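Local coordinates for protein periplasmic beta-glucosidase (Pseudomonas aeruginosa, PDB 6R5T) that probably hydrolyses terminal, non-reducing beta-D-glucosyl residues of beta-glucosides in the periplasm, releasing beta-D-glucose, at residues A388-Q391 with R392-I395; L460-A463 with L464-R468; L525-E528 with Q529-D533. The protein carries 1 engineered substitution. All blocks are in the same frame, centred on the assembly; numbering follows the deposited sequence.

Contact 1: A388-Q391 with R392-I395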
loop_
_atom_site.group_PDB
_atom_site.type_symbol
_atom_site.label_atom_id
_atom_site.label_comp_id
_atom_site.label_asym_id
_atom_site.label_seq_id
_atom_site.Cartn_x
_atom_site.Cartn_y
_atom_site.Cartn_z
ATOM N N ALA A 388 -6.046 -9.136 -31.501
ATOM C CA ALA A 388 -6.695 -8.639 -32.722
ATOM C C ALA A 388 -7.922 -9.440 -33.129
ATOM O O ALA A 388 -8.883 -8.800 -33.615
ATOM C CB ALA A 388 -5.685 -8.625 -33.830
ATOM N N LYS A 389 -7.818 -10.774 -33.051
ATOM C CA LYS A 389 -8.933 -11.666 -33.422
ATOM C C LYS A 389 -9.549 -12.355 -32.197
ATOM O O LYS A 389 -10.205 -13.419 -32.377
ATOM C CB LYS A 389 -8.427 -12.718 -34.403
ATOM C CG LYS A 389 -8.180 -12.169 -35.778
ATOM C CD LYS A 389 -8.021 -13.284 -36.797
ATOM C CE LYS A 389 -7.837 -12.748 -38.196
ATOM N NZ LYS A 389 -7.793 -13.874 -39.169
ATOM N N SER A 390 -9.442 -11.768 -31.019
ATOM C CA SER A 390 -9.994 -12.394 -29.812
ATOM C C SER A 390 -11.430 -11.953 -29.548
ATOM O O SER A 390 -11.652 -10.780 -29.186
ATOM C CB SER A 390 -9.128 -12.103 -28.630
ATOM O OG SER A 390 -9.680 -12.766 -27.516
ATOM N N GLN A 391 -12.384 -12.855 -29.715
ATOM C CA GLN A 391 -13.774 -12.599 -29.296
ATOM C C GLN A 391 -13.908 -12.758 -27.791
ATOM O O GLN A 391 -14.655 -12.012 -27.219
ATOM C CB GLN A 391 -14.704 -13.584 -30.002
ATOM C CG GLN A 391 -14.910 -13.224 -31.464
ATOM C CD GLN A 391 -15.802 -14.185 -32.201
ATOM O OE1 GLN A 391 -15.558 -15.398 -32.156
ATOM N NE2 GLN A 391 -16.812 -13.643 -32.879
ATOM N N ARG A 392 -13.182 -13.704 -27.190
ATOM C CA ARG A 392 -13.327 -13.959 -25.742
ATOM C C ARG A 392 -12.853 -12.728 -24.981
ATOM O O ARG A 392 -13.491 -12.355 -23.955
ATOM C CB ARG A 392 -12.574 -15.203 -25.300
ATOM C CG ARG A 392 -12.737 -15.482 -23.814
ATOM C CD ARG A 392 -14.153 -15.893 -23.441
ATOM N NE ARG A 392 -14.367 -15.990 -22.003
ATOM C CZ ARG A 392 -14.636 -14.949 -21.209
ATOM N NH1 ARG A 392 -14.825 -15.141 -19.910
ATOM N NH2 ARG A 392 -14.698 -13.723 -21.685
ATOM N N ASP A 393 -11.786 -12.082 -25.447
ATOM C CA ASP A 393 -11.247 -10.971 -24.629
ATOM C C ASP A 393 -12.061 -9.676 -24.806
ATOM O O ASP A 393 -12.215 -8.920 -23.829
ATOM C CB ASP A 393 -9.775 -10.768 -24.935
ATOM C CG ASP A 393 -8.988 -11.986 -24.466
ATOM O OD1 ASP A 393 -9.095 -12.363 -23.298
ATOM O OD2 ASP A 393 -8.427 -12.664 -25.328
ATOM N N VAL A 394 -12.612 -9.435 -25.993
ATOM C CA VAL A 394 -13.234 -8.110 -26.239
ATOM C C VAL A 394 -14.451 -7.939 -25.339
ATOM O O VAL A 394 -14.726 -6.793 -24.935
ATOM C CB VAL A 394 -13.517 -7.872 -27.721
ATOM C CG1 VAL A 394 -14.651 -8.776 -28.213
ATOM C CG2 VAL A 394 -13.794 -6.391 -27.997
ATOM N N ILE A 395 -15.129 -9.021 -24.926
ATOM C CA ILE A 395 -16.316 -8.883 -24.038
ATOM C C ILE A 395 -15.917 -8.692 -22.580
ATOM O O ILE A 395 -16.805 -8.437 -21.787
ATOM C CB ILE A 395 -17.334 -10.033 -24.225
ATOM C CG1 ILE A 395 -16.800 -11.410 -23.838
ATOM C CG2 ILE A 395 -17.843 -9.990 -25.633
ATOM C CD1 ILE A 395 -17.864 -12.483 -23.860
#
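Two side-chain torsions bring the Ser390 hydroxyl against both the backbone N and the carboxylate of Asp393: the serine hydroxyl is swung opposite its own backbone N (chi1 -178°) and forward to the first turn of helix 391-394, while CG of Asp393 is folded back beside the aspartate N (chi1 -66°). The amide and carboxylate of Asp393 thus both border the same hydroxyl, a compact example of N-capping. Asp393 N donates to Ser390 OG over 3.0 Å, and that hydroxyl in turn donates to Asp393 OD2 at 2.5 Å. The second bond meets OD2 from above the carboxylate plane, 40° out of it, and Ser390 CB lies 3.4 Å from Asp393 OD2 as well. The other carboxylate oxygen, OD1, accepts from the backbone N of Gln481, tying the cap to a neighbouring loop.

One residue further on, the packing is between carbonyl and methyl. Gln391 O lies 3.4 Å from Val394 CG1, which also comes within 3.7 Å of Ser390 O. The amide of Gln391 turns elsewhere, NE2 donating to Ala407 O.

Ser390 OG therefore acts at once as acceptor and donor: it takes the N-H of Asp393, a residue in the helix's first turn, which has no earlier helical carbonyl to use, and donates a hydrogen bond to Asp393 OD2. With a donor on each oxygen, and close to the positive end of a helix dipole, Asp393 would be expected to keep its negative charge.

Contact 2: L460-A463 with L464-R468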
loop_
_atom_site.group_PDB
_atom_site.type_symbol
_atom_site.label_atom_id
_atom_site.label_comp_id
_atom_site.label_asym_id
_atom_site.label_seq_id
_atom_site.Cartn_x
_atom_site.Cartn_y
_atom_site.Cartn_z
ATOM N N LEU A 460 7.087 -14.031 -34.245
ATOM C CA LEU A 460 7.693 -12.692 -34.469
ATOM C C LEU A 460 8.103 -12.550 -35.931
ATOM O O LEU A 460 7.828 -11.519 -36.502
ATOM C CB LEU A 460 8.881 -12.466 -33.546
ATOM C CG LEU A 460 8.585 -12.166 -32.094
ATOM C CD1 LEU A 460 9.871 -12.221 -31.267
ATOM C CD2 LEU A 460 7.945 -10.804 -31.964
ATOM N N GLU A 461 8.740 -13.558 -36.530
ATOM C CA GLU A 461 9.219 -13.414 -37.931
ATOM C C GLU A 461 8.020 -13.300 -38.862
ATOM O O GLU A 461 8.039 -12.493 -39.764
ATOM C CB GLU A 461 10.127 -14.581 -38.324
ATOM C CG GLU A 461 11.459 -14.573 -37.615
ATOM C CD GLU A 461 12.550 -13.692 -38.236
ATOM O OE1 GLU A 461 12.306 -12.463 -38.428
ATOM O OE2 GLU A 461 13.663 -14.240 -38.535
ATOM N N GLU A 462 6.924 -14.011 -38.588
ATOM C CA GLU A 462 5.694 -13.881 -39.392
ATOM C C GLU A 462 5.148 -12.454 -39.283
ATOM O O GLU A 462 4.791 -11.833 -40.274
ATOM C CB GLU A 462 4.670 -14.916 -38.949
ATOM C CG GLU A 462 3.457 -14.821 -39.813
ATOM C CD GLU A 462 2.245 -15.626 -39.381
ATOM O OE1 GLU A 462 1.590 -16.213 -40.294
ATOM O OE2 GLU A 462 1.956 -15.657 -38.163
ATOM N N ALA A 463 5.090 -11.929 -38.071
ATOM C CA ALA A 463 4.579 -10.564 -37.869
ATOM C C ALA A 463 5.492 -9.548 -38.571
ATOM O O ALA A 463 4.968 -8.589 -39.127
ATOM C CB ALA A 463 4.534 -10.269 -36.390
ATOM N N LEU A 464 6.804 -9.739 -38.524
ATOM C CA LEU A 464 7.731 -8.770 -39.177
ATOM C C LEU A 464 7.542 -8.852 -40.696
ATOM O O LEU A 464 7.467 -7.803 -41.304
ATOM C CB LEU A 464 9.163 -9.047 -38.793
ATOM C CG LEU A 464 9.544 -8.786 -37.348
ATOM C CD1 LEU A 464 10.996 -9.112 -37.095
ATOM C CD2 LEU A 464 9.246 -7.333 -36.999
ATOM N N ARG A 465 7.364 -10.051 -41.279
ATOM C CA ARG A 465 7.044 -10.114 -42.721
ATOM C C ARG A 465 5.764 -9.374 -43.052
ATOM O O ARG A 465 5.691 -8.747 -44.093
ATOM C CB ARG A 465 6.824 -11.562 -43.202
ATOM C CG ARG A 465 8.098 -12.354 -43.228
ATOM C CD ARG A 465 7.892 -13.701 -43.893
ATOM N NE ARG A 465 7.033 -14.596 -43.140
ATOM C CZ ARG A 465 5.814 -14.953 -43.509
ATOM N NH1 ARG A 465 5.269 -14.472 -44.613
ATOM N NH2 ARG A 465 5.119 -15.800 -42.766
ATOM N N THR A 466 4.725 -9.527 -42.214
ATOM C CA THR A 466 3.433 -8.884 -42.439
ATOM C C THR A 466 3.627 -7.369 -42.356
ATOM O O THR A 466 3.151 -6.666 -43.231
ATOM C CB THR A 466 2.451 -9.452 -41.402
ATOM O OG1 THR A 466 2.469 -10.863 -41.588
ATOM C CG2 THR A 466 1.070 -8.884 -41.548
ATOM N N ALA A 467 4.363 -6.887 -41.344
ATOM C CA ALA A 467 4.548 -5.425 -41.161
ATOM C C ALA A 467 5.315 -4.842 -42.362
ATOM O O ALA A 467 4.928 -3.786 -42.914
ATOM C CB ALA A 467 5.250 -5.165 -39.868
ATOM N N ARG A 468 6.309 -5.572 -42.822
ATOM C CA ARG A 468 7.174 -5.111 -43.948
ATOM C C ARG A 468 6.338 -5.009 -45.226
ATOM O O ARG A 468 6.662 -4.202 -46.100
ATOM C CB ARG A 468 8.322 -6.090 -44.115
ATOM C CG ARG A 468 9.428 -5.996 -43.087
ATOM C CD ARG A 468 10.359 -7.161 -43.305
ATOM N NE ARG A 468 11.148 -7.435 -42.128
ATOM C CZ ARG A 468 11.492 -8.618 -41.715
ATOM N NH1 ARG A 468 11.101 -9.695 -42.382
ATOM N NH2 ARG A 468 12.263 -8.727 -40.647
HETATM O O HOH W 1 10.898 -12.297 -40.567
#
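Glu462 O is gripped twice by Thr466, one turn further along helix 456-468. The backbone N of Thr466 donates to Glu462 O at 3.0 Å in the regular helical bond, and Thr466 OG1 donates to the same oxygen at 2.8 Å, arriving from above the carbonyl plane, 36° out of it. The hydroxyl reaches back because OG1 sits beside its own backbone N (chi1 -56°), a common way for threonine to satisfy its hydroxyl within a helix.

On the outer side the charges meet less directly. A water donates to Glu461 OE1 at 2.6 Å and to Glu461 O, and accepts from Arg468 NH1 at 3.2 Å, bridging side chains that do not form a salt bridge themselves. Arg465, bent at chi3, lays NH2 against Glu462 CG at 3.5 Å, but the carboxylate of Glu462 has its salt bridge with Arg454, through OE2. Leu464 CG rests 3.3 Å from Leu460 O.

The inner side is mostly small or apolar: Leu460, Ala463 and Ala467 touch helix 497-508, and Ala463 and Thr466 reach strand 380-384. Such an amphipathic helix, covering parallel strands, is typical of the alpha/beta domain that follows the barrel in glycoside hydrolase family 3.

Contact 3: L525-E528 with Q529-D533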
loop_
_atom_site.group_PDB
_atom_site.type_symbol
_atom_site.label_atom_id
_atom_site.label_comp_id
_atom_site.label_asym_id
_atom_site.label_seq_id
_atom_site.Cartn_x
_atom_site.Cartn_y
_atom_site.Cartn_z
ATOM N N LEU A 525 3.034 2.271 -19.226
ATOM C CA LEU A 525 3.163 2.413 -20.699
ATOM C C LEU A 525 4.297 3.365 -21.076
ATOM O O LEU A 525 4.209 3.998 -22.133
ATOM C CB LEU A 525 1.826 2.903 -21.226
ATOM C CG LEU A 525 0.692 1.883 -21.121
ATOM C CD1 LEU A 525 -0.657 2.511 -21.370
ATOM C CD2 LEU A 525 0.907 0.719 -22.109
ATOM N N GLY A 526 5.350 3.428 -20.268
ATOM C CA GLY A 526 6.403 4.427 -20.550
ATOM C C GLY A 526 7.057 4.170 -21.903
ATOM O O GLY A 526 7.262 5.149 -22.624
ATOM N N TRP A 527 7.406 2.923 -22.234
ATOM C CA TRP A 527 8.082 2.644 -23.537
ATOM C C TRP A 527 7.114 2.999 -24.654
ATOM O O TRP A 527 7.500 3.601 -25.675
ATOM C CB TRP A 527 8.536 1.189 -23.651
ATOM C CG TRP A 527 9.199 0.883 -24.958
ATOM C CD1 TRP A 527 10.548 0.877 -25.204
ATOM C CD2 TRP A 527 8.572 0.523 -26.192
ATOM N NE1 TRP A 527 10.789 0.551 -26.513
ATOM C CE2 TRP A 527 9.601 0.386 -27.155
ATOM C CE3 TRP A 527 7.253 0.369 -26.587
ATOM C CZ2 TRP A 527 9.317 0.036 -28.470
ATOM C CZ3 TRP A 527 6.973 0.058 -27.893
ATOM C CH2 TRP A 527 8.006 -0.116 -28.814
ATOM N N GLU A 528 5.861 2.612 -24.475
ATOM C CA GLU A 528 4.823 2.836 -25.512
ATOM C C GLU A 528 4.619 4.336 -25.754
ATOM O O GLU A 528 4.530 4.787 -26.911
ATOM C CB GLU A 528 3.530 2.127 -25.099
ATOM C CG GLU A 528 3.660 0.618 -25.043
ATOM C CD GLU A 528 4.358 0.025 -23.814
ATOM O OE1 GLU A 528 4.727 0.762 -22.844
ATOM O OE2 GLU A 528 4.617 -1.208 -23.806
ATOM N N GLN A 529 4.525 5.113 -24.679
ATOM C CA GLN A 529 4.309 6.571 -24.829
ATOM C C GLN A 529 5.523 7.202 -25.573
ATOM O O GLN A 529 5.346 8.214 -26.266
ATOM C CB GLN A 529 4.050 7.189 -23.456
ATOM C CG GLN A 529 3.924 8.716 -23.480
ATOM C CD GLN A 529 2.795 9.257 -24.321
ATOM O OE1 GLN A 529 1.792 8.599 -24.556
ATOM N NE2 GLN A 529 2.983 10.478 -24.816
ATOM N N GLU A 530 6.719 6.666 -25.399
ATOM C CA GLU A 530 7.921 7.212 -26.073
ATOM C C GLU A 530 7.956 6.756 -27.546
ATOM O O GLU A 530 8.375 7.562 -28.421
ATOM C CB GLU A 530 9.146 6.767 -25.308
ATOM C CG GLU A 530 10.435 7.383 -25.801
ATOM C CD GLU A 530 10.433 8.903 -25.895
ATOM O OE1 GLU A 530 11.054 9.404 -26.854
ATOM O OE2 GLU A 530 9.845 9.593 -25.009
ATOM N N ASN A 531 7.526 5.539 -27.850
ATOM C CA ASN A 531 7.864 4.914 -29.151
ATOM C C ASN A 531 6.660 4.739 -30.072
ATOM O O ASN A 531 6.831 4.677 -31.308
ATOM C CB ASN A 531 8.535 3.567 -28.903
ATOM C CG ASN A 531 9.920 3.759 -28.363
ATOM O OD1 ASN A 531 10.819 4.029 -29.159
ATOM N ND2 ASN A 531 10.128 3.685 -27.055
ATOM N N ALA A 532 5.462 4.447 -29.546
ATOM C CA ALA A 532 4.321 4.228 -30.456
ATOM C C ALA A 532 4.010 5.534 -31.168
ATOM O O ALA A 532 4.230 6.610 -30.592
ATOM C CB ALA A 532 3.094 3.742 -29.743
ATOM N N ASP A 533 3.437 5.477 -32.354
ATOM C CA ASP A 533 3.037 6.737 -33.015
ATOM C C ASP A 533 1.644 7.146 -32.550
ATOM O O ASP A 533 1.366 8.315 -32.533
ATOM C CB ASP A 533 3.113 6.592 -34.523
ATOM C CG ASP A 533 4.559 6.320 -34.930
ATOM O OD1 ASP A 533 5.441 7.143 -34.573
ATOM O OD2 ASP A 533 4.840 5.229 -35.466
#
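Asn531 lies across the indole of Trp527 on the short helix of a beta-alpha-beta unit, in which helix 526-531 links strand 513-518 to strand 534-537. From the backbone outward, its CB sits over the six-membered ring, 3.6 Å from the centroid and 12° off the normal, a CH-pi contact. Its CG comes next, 3.6 Å from Trp527 CE2. The amide is stacked on the indole, the two planes 21° apart, and ND2 ends above the pyrrole part, 3.2 Å from Trp527 NE1; both are donors, so the two nitrogens meet by stacking alone. ND2 donates one of its hydrogens to Trp527 O, at 3.0 Å, with that oxygen close to the amide plane. The same carbonyl accepts the backbone N of Asn531, so main chain and side chain of one residue hold one oxygen.

With CG opposite its backbone N (chi1 179°), Trp527 packs against helix 497-508, touching Leu503 and Lys507 and forming a cation-pi contact with Lys504. Gln529 OE1 is hydrogen-bonded to Tyr608 OH.

The helix finishes here: Ala532 is the first residue to leave helical angles, yet its N still donates to Glu528 O at 2.8 Å.

Overall arrangement
All three contacts belong to the alpha/beta C-terminal domain of the family 3 hydrolase and follow one another in series along the chain. Contact 1 starts the short helix after strand 380-384, contact 2 closes helix 456-468 before strand 472-478, and contact 3 fills helix 526-531 between strands 513-518 and 534-537; these four strands belong to one mixed sheet. Their centres are 20 to 23 Å apart, and none touches another. Helix 497-508 lies between contacts 2 and 3, packed by side chains from both. Local bonding thus recurs at three of the connections between strands of one sheet, with contact 1 the nearest of the three to the chain's centre.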